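Local coordinates for vacuolar protein sorting protein 36 (Saccharomyces cerevisiae, PDB 2CAY) that probably binds membrane lipids through its N-terminal PH (GLUE) domain and acts in ESCRT-II during protein sorting into multivesicular bodies, at residues Ile34-Gly39 and Arg52-Leu57; Gly39-Lys44 and Ser115-Asp120. One frame throughout, in Å; residues are numbered along the deposited sequence.

Overall arrangement
Both contacts lie in the PH fold, where two antiparallel sheets pack together and helix 122-137 follows the last strand. Their centres are about 9 Å apart. Contact 1 joins strand 31-35 and the start of strand 38-42 to strand 53-58; strands 31-35 and 53-58 are neighbours in the first sheet. Strands 38-42 and 112-116, neighbours in the second, form contact 2. The two share Gly-39. Along the chain their segments alternate, in the order 34-39, 39-44, 52-57, 115-120. Asp-35 OD1 and Ser-119 OG tie them by a probable hydrogen bond. The chain turns a corner between the sheets at Gln-36 and Ser-37, and contact 2 holds a sulfate-binding pocket.

Contact 1: Ile34-Gly39 and Arg52-Leu57; sequences IDQSVG and RGRIFL
A G1 beta bulge marks the corner of the PH fold: Ser-37 and Val-38 lie across from the single residue Gly-53. Ser-37 has positive phi (58°), and the chain turns at Gln-36 and Ser-37 from one sheet toward the other. Val-38 N bonds to Gly-53 O at 2.9 Å, almost straight. Gly-53 N returns to Val-38 O at 3.0 Å, with a more bent N-H. Before the bulge, Asp-35 and Ile-55 form an antiparallel hydrogen-bonded pair. Asp-35 N to Ile-55 O measures 2.9 Å, and Ile-55 N to Asp-35 O 2.8 Å.

The side chains divide between two faces. Val-38 and Ile-55 cross at about a right angle on the inner face, with CG2 of Val-38 3.7 Å from CG2 of Ile-55. Asp-35 CB rests on that same Ile-55 methyl. Leu-114 of strand 112-116 touches both Val-38 and Ile-55, and Phe-124 of helix 122-137 touches Ile-55, so this patch belongs to the core between the sheets. The Asp-35 carboxylate turns from strand 53-58 to Ser-119, whose OG is hydrogen-bonded to OD1. OD2 accepts a hydrogen bond from Gln-36 N.

On the other face, Ile-34 and Phe-56 run side by side. Ile-34 CG2 sits over the centre of the ring face. CG1 lies beside its own backbone N (chi1 -52°) and makes the CH-pi contact, farther from the ring normal (28°). Phe-56 CZ stands over the centre of one face of the Arg-54 guanidinium, and Arg-54 NH2 lies at the ring edge, in its plane. Ile-34 CD1 sits 3.6 Å from CE2 of Phe-56.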
loop_
_atom_site.group_PDB
_atom_site.type_symbol
_atom_site.label_atom_id
_atom_site.label_comp_id
_atom_site.label_asym_id
_atom_site.label_seq_id
_atom_site.Cartn_x
_atom_site.Cartn_y
_atom_site.Cartn_z
ATOM N N ILE A 34 -24.809 -0.018 -6.625
ATOM C CA ILE A 34 -24.910 1.305 -5.997
ATOM C C ILE A 34 -24.312 1.266 -4.573
ATOM O O ILE A 34 -24.438 0.251 -3.868
ATOM C CB ILE A 34 -26.387 1.761 -5.929
ATOM C CG1 ILE A 34 -27.070 1.652 -7.309
ATOM C CG2 ILE A 34 -26.510 3.201 -5.330
ATOM C CD1 ILE A 34 -28.617 1.677 -7.256
ATOM N N ASP A 35 -23.667 2.351 -4.142
ATOM C CA ASP A 35 -23.278 2.485 -2.728
ATOM C C ASP A 35 -23.599 3.915 -2.299
ATOM O O ASP A 35 -23.817 4.779 -3.138
ATOM C CB ASP A 35 -21.789 2.175 -2.551
ATOM C CG ASP A 35 -21.438 1.520 -1.178
ATOM O OD1 ASP A 35 -20.346 0.921 -1.121
ATOM O OD2 ASP A 35 -22.183 1.627 -0.156
ATOM N N GLN A 36 -23.619 4.140 -1.001
ATOM C CA GLN A 36 -24.101 5.370 -0.365
ATOM C C GLN A 36 -22.957 6.045 0.385
ATOM O O GLN A 36 -21.962 5.379 0.764
ATOM C CB GLN A 36 -25.208 5.039 0.653
ATOM C CG GLN A 36 -26.559 4.638 0.054
ATOM C CD GLN A 36 -26.585 3.203 -0.397
ATOM O OE1 GLN A 36 -25.854 2.350 0.140
ATOM N NE2 GLN A 36 -27.426 2.912 -1.393
ATOM N N SER A 37 -23.120 7.352 0.614
ATOM C CA SER A 37 -22.208 8.174 1.429
ATOM C C SER A 37 -20.764 8.151 0.900
ATOM O O SER A 37 -19.811 7.922 1.659
ATOM C CB SER A 37 -22.218 7.720 2.888
ATOM O OG SER A 37 -23.514 7.762 3.461
ATOM N N VAL A 38 -20.618 8.406 -0.389
ATOM C CA VAL A 38 -19.308 8.433 -1.045
ATOM C C VAL A 38 -18.947 9.895 -1.292
ATOM O O VAL A 38 -19.846 10.730 -1.572
ATOM C CB VAL A 38 -19.356 7.610 -2.355
ATOM C CG1 VAL A 38 -18.094 7.808 -3.196
ATOM C CG2 VAL A 38 -19.579 6.122 -2.029
ATOM N N GLY A 39 -17.659 10.212 -1.117
ATOM C CA GLY A 39 -17.107 11.524 -1.450
ATOM C C GLY A 39 -16.105 11.371 -2.579
ATOM O O GLY A 39 -15.527 10.272 -2.784
ATOM N N ARG A 52 -20.702 13.984 -0.270
ATOM C CA ARG A 52 -21.709 13.025 0.199
ATOM C C ARG A 52 -22.764 12.807 -0.878
ATOM O O ARG A 52 -23.634 13.669 -1.138
ATOM C CB ARG A 52 -22.337 13.466 1.520
ATOM C CG ARG A 52 -23.240 12.419 2.178
ATOM C CD ARG A 52 -23.808 12.948 3.506
ATOM N NE ARG A 52 -22.720 13.307 4.433
ATOM C CZ ARG A 52 -22.292 14.549 4.674
ATOM N NH1 ARG A 52 -22.873 15.596 4.077
ATOM N NH2 ARG A 52 -21.282 14.745 5.528
ATOM N N GLY A 53 -22.656 11.647 -1.510
ATOM C CA GLY A 53 -23.522 11.247 -2.595
ATOM C C GLY A 53 -23.630 9.738 -2.696
ATOM O O GLY A 53 -22.888 8.983 -2.021
ATOM N N ARG A 54 -24.578 9.292 -3.498
ATOM C CA ARG A 54 -24.651 7.888 -3.863
ATOM C C ARG A 54 -23.787 7.695 -5.100
ATOM O O ARG A 54 -23.667 8.598 -5.955
ATOM C CB ARG A 54 -26.095 7.473 -4.169
ATOM C CG ARG A 54 -26.940 7.320 -2.927
ATOM C CD ARG A 54 -28.231 6.604 -3.279
ATOM N NE ARG A 54 -29.011 7.459 -4.160
ATOM C CZ ARG A 54 -30.109 7.082 -4.809
ATOM N NH1 ARG A 54 -30.576 5.833 -4.690
ATOM N NH2 ARG A 54 -30.729 7.968 -5.584
ATOM N N ILE A 55 -23.164 6.526 -5.191
ATOM C CA ILE A 55 -22.346 6.215 -6.336
ATOM C C ILE A 55 -23.018 5.063 -7.082
ATOM O O ILE A 55 -23.457 4.091 -6.452
ATOM C CB ILE A 55 -20.835 5.945 -5.920
ATOM C CG1 ILE A 55 -19.882 6.097 -7.110
ATOM C CG2 ILE A 55 -20.660 4.581 -5.248
ATOM C CD1 ILE A 55 -19.595 7.573 -7.488
ATOM N N PHE A 56 -23.161 5.208 -8.401
ATOM C CA PHE A 56 -23.795 4.189 -9.254
ATOM C C PHE A 56 -22.768 3.687 -10.244
ATOM O O PHE A 56 -22.084 4.495 -10.903
ATOM C CB PHE A 56 -24.939 4.775 -10.114
ATOM C CG PHE A 56 -26.178 5.146 -9.365
ATOM C CD1 PHE A 56 -26.169 6.176 -8.424
ATOM C CD2 PHE A 56 -27.374 4.496 -9.628
ATOM C CE1 PHE A 56 -27.351 6.542 -7.733
ATOM C CE2 PHE A 56 -28.558 4.851 -8.943
ATOM C CZ PHE A 56 -28.541 5.873 -8.005
ATOM N N LEU A 57 -22.683 2.378 -10.398
ATOM C CA LEU A 57 -21.941 1.794 -11.481
ATOM C C LEU A 57 -22.948 1.324 -12.526
ATOM O O LEU A 57 -23.911 0.584 -12.197
ATOM C CB LEU A 57 -21.101 0.592 -10.998
ATOM C CG LEU A 57 -20.396 -0.200 -12.125
ATOM C CD1 LEU A 57 -19.166 0.607 -12.604
ATOM C CD2 LEU A 57 -19.928 -1.544 -11.529
#

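Contact 2: Gly39-Lys44 and Ser115-Asp120; sequences GLYHGK and SFRKSD. With SO4 (sulfate ion), chain C.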
loop_
_atom_site.group_PDB
_atom_site.type_symbol
_atom_site.label_atom_id
_atom_site.label_comp_id
_atom_site.label_asym_id
_atom_site.label_seq_id
_atom_site.Cartn_x
_atom_site.Cartn_y
_atom_site.Cartn_z
ATOM N N GLY A 39 -17.659 10.212 -1.117
ATOM C CA GLY A 39 -17.107 11.524 -1.450
ATOM C C GLY A 39 -16.105 11.371 -2.579
ATOM O O GLY A 39 -15.527 10.272 -2.784
ATOM N N LEU A 40 -15.882 12.460 -3.314
ATOM C CA LEU A 40 -14.997 12.435 -4.486
ATOM C C LEU A 40 -13.690 13.134 -4.207
ATOM O O LEU A 40 -13.663 14.102 -3.427
ATOM C CB LEU A 40 -15.680 13.088 -5.696
ATOM C CG LEU A 40 -17.022 12.522 -6.171
ATOM C CD1 LEU A 40 -17.493 13.274 -7.464
ATOM C CD2 LEU A 40 -16.961 10.975 -6.414
ATOM N N TYR A 41 -12.623 12.626 -4.821
ATOM C CA TYR A 41 -11.299 13.258 -4.837
ATOM C C TYR A 41 -10.862 13.468 -6.269
ATOM O O TYR A 41 -11.148 12.654 -7.169
ATOM C CB TYR A 41 -10.252 12.361 -4.160
ATOM C CG TYR A 41 -10.310 12.414 -2.668
ATOM C CD1 TYR A 41 -9.291 13.070 -1.941
ATOM C CD2 TYR A 41 -11.366 11.802 -1.956
ATOM C CE1 TYR A 41 -9.333 13.130 -0.548
ATOM C CE2 TYR A 41 -11.407 11.858 -0.554
ATOM C CZ TYR A 41 -10.386 12.521 0.131
ATOM O OH TYR A 41 -10.412 12.572 1.503
ATOM N N HIS A 42 -10.181 14.578 -6.493
ATOM C CA HIS A 42 -9.494 14.754 -7.753
ATOM C C HIS A 42 -8.013 14.819 -7.401
ATOM O O HIS A 42 -7.577 15.757 -6.723
ATOM C CB HIS A 42 -9.926 16.016 -8.494
ATOM C CG HIS A 42 -9.367 16.075 -9.886
ATOM N ND1 HIS A 42 -9.677 15.128 -10.852
ATOM C CD2 HIS A 42 -8.460 16.908 -10.452
ATOM C CE1 HIS A 42 -8.999 15.393 -11.956
ATOM N NE2 HIS A 42 -8.251 16.464 -11.738
ATOM N N GLY A 43 -7.255 13.826 -7.860
ATOM C CA GLY A 43 -5.916 13.565 -7.338
ATOM C C GLY A 43 -5.989 13.348 -5.841
ATOM O O GLY A 43 -6.886 12.649 -5.349
ATOM N N LYS A 44 -5.065 13.973 -5.098
ATOM C CA LYS A 44 -5.045 13.844 -3.643
ATOM C C LYS A 44 -6.058 14.744 -2.911
ATOM O O LYS A 44 -6.217 14.603 -1.718
ATOM C CB LYS A 44 -3.636 14.101 -3.079
ATOM C CG LYS A 44 -2.543 13.327 -3.788
ATOM C CD LYS A 44 -1.194 13.662 -3.224
ATOM C CE LYS A 44 -0.120 12.821 -3.878
ATOM N NZ LYS A 44 1.194 13.137 -3.291
ATOM N N SER A 115 -14.347 7.830 -2.170
ATOM C CA SER A 115 -14.058 7.561 -0.779
ATOM C C SER A 115 -15.307 7.053 -0.065
ATOM O O SER A 115 -16.356 7.725 -0.073
ATOM C CB SER A 115 -13.446 8.808 -0.107
ATOM O OG SER A 115 -13.096 8.508 1.243
ATOM N N PHE A 116 -15.210 5.870 0.547
ATOM C CA PHE A 116 -16.408 5.198 1.098
ATOM C C PHE A 116 -16.626 5.417 2.596
ATOM O O PHE A 116 -15.992 4.753 3.410
ATOM C CB PHE A 116 -16.411 3.693 0.790
ATOM C CG PHE A 116 -16.356 3.367 -0.682
ATOM C CD1 PHE A 116 -17.543 3.165 -1.405
ATOM C CD2 PHE A 116 -15.144 3.277 -1.337
ATOM C CE1 PHE A 116 -17.517 2.874 -2.778
ATOM C CE2 PHE A 116 -15.098 2.958 -2.722
ATOM C CZ PHE A 116 -16.296 2.772 -3.431
ATOM N N ARG A 117 -17.569 6.282 2.967
ATOM C CA ARG A 117 -17.700 6.675 4.388
ATOM C C ARG A 117 -18.626 5.784 5.220
ATOM O O ARG A 117 -18.595 5.839 6.451
ATOM C CB ARG A 117 -18.128 8.142 4.542
ATOM C CG ARG A 117 -16.985 9.150 4.439
ATOM C CD ARG A 117 -16.364 9.147 3.048
ATOM N NE ARG A 117 -15.314 10.164 2.904
ATOM C CZ ARG A 117 -15.484 11.393 2.405
ATOM N NH1 ARG A 117 -16.683 11.823 2.052
ATOM N NH2 ARG A 117 -14.439 12.207 2.287
ATOM N N LYS A 118 -19.444 4.985 4.576
ATOM C CA LYS A 118 -20.413 4.165 5.307
ATOM C C LYS A 118 -20.395 2.700 4.891
ATOM O O LYS A 118 -21.289 1.941 5.263
ATOM C CB LYS A 118 -21.849 4.720 5.142
ATOM C CG LYS A 118 -22.143 6.022 5.920
ATOM C CD LYS A 118 -21.778 5.996 7.397
ATOM C CE LYS A 118 -22.163 7.348 8.062
ATOM N NZ LYS A 118 -21.328 7.661 9.287
ATOM N N SER A 119 -19.392 2.307 4.122
ATOM C CA SER A 119 -19.201 0.898 3.705
ATOM C C SER A 119 -17.714 0.682 3.493
ATOM O O SER A 119 -16.965 1.638 3.489
ATOM C CB SER A 119 -19.965 0.576 2.421
ATOM O OG SER A 119 -19.299 1.112 1.284
ATOM N N ASP A 120 -17.271 -0.567 3.339
ATOM C CA ASP A 120 -15.852 -0.795 3.039
ATOM C C ASP A 120 -15.577 -0.620 1.553
ATOM O O ASP A 120 -14.440 -0.733 1.115
ATOM C CB ASP A 120 -15.409 -2.195 3.510
ATOM C CG ASP A 120 -16.289 -3.313 2.956
ATOM O OD1 ASP A 120 -16.869 -3.175 1.851
ATOM O OD2 ASP A 120 -16.409 -4.345 3.663
HETATM S S SO4 C . -11.639 10.184 3.903
HETATM O O1 SO4 C . -12.000 10.697 2.594
HETATM O O2 SO4 C . -12.834 9.813 4.661
HETATM O O3 SO4 C . -10.956 11.279 4.616
HETATM O O4 SO4 C . -10.826 8.999 3.834
#
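The Tyr-41 ring and the Arg-117 guanidinium both turn an edge to a bound sulfate. Sulfate O1 lies near the plane of each group. The sulfur is in the guanidinium plane, and Tyr-41 OH is also at that guanidinium's edge. The carbonyl carbon of Lys-44 lies in plane at the Tyr-41 ring edge. Arg-97 of strand 97-102 makes a cation-pi contact with the Tyr-41 ring.

O1 is the focus of the site. Tyr-41 OH donates to it at 2.7 Å and Ser-115 OG at 2.8 Å. Ser-115 has its OG opposite the backbone N (chi1 -177°), which directs the hydroxyl to the anion. Arg-117 NH2 reaches O1 at 2.9 Å, and its NE adds a weak bond. NE also bonds to sulfate O2 at 3.1 Å. The Arg-117 chain bends at chi2 (65°) to reach the pocket. Ser-95 OG and Arg-97 NH2 also hydrogen-bond to the sulfate.

Next to the site, in the sheet, Gly-39 and Ser-115 form an antiparallel hydrogen-bonded pair. Ser-115 N to Gly-39 O is 2.8 Å, and Gly-39 N bonds back to Ser-115 O at 3.0 Å. Gly-39 has no side chain, and Arg-117 NH1 sits 3.5 Å from its CA.

The sulfate probably came from the crystallisation liquor. Two arginines and three hydroxyls around one anion form a pocket that could probably hold a phosphate, consistent with lipid headgroup binding by this PH domain.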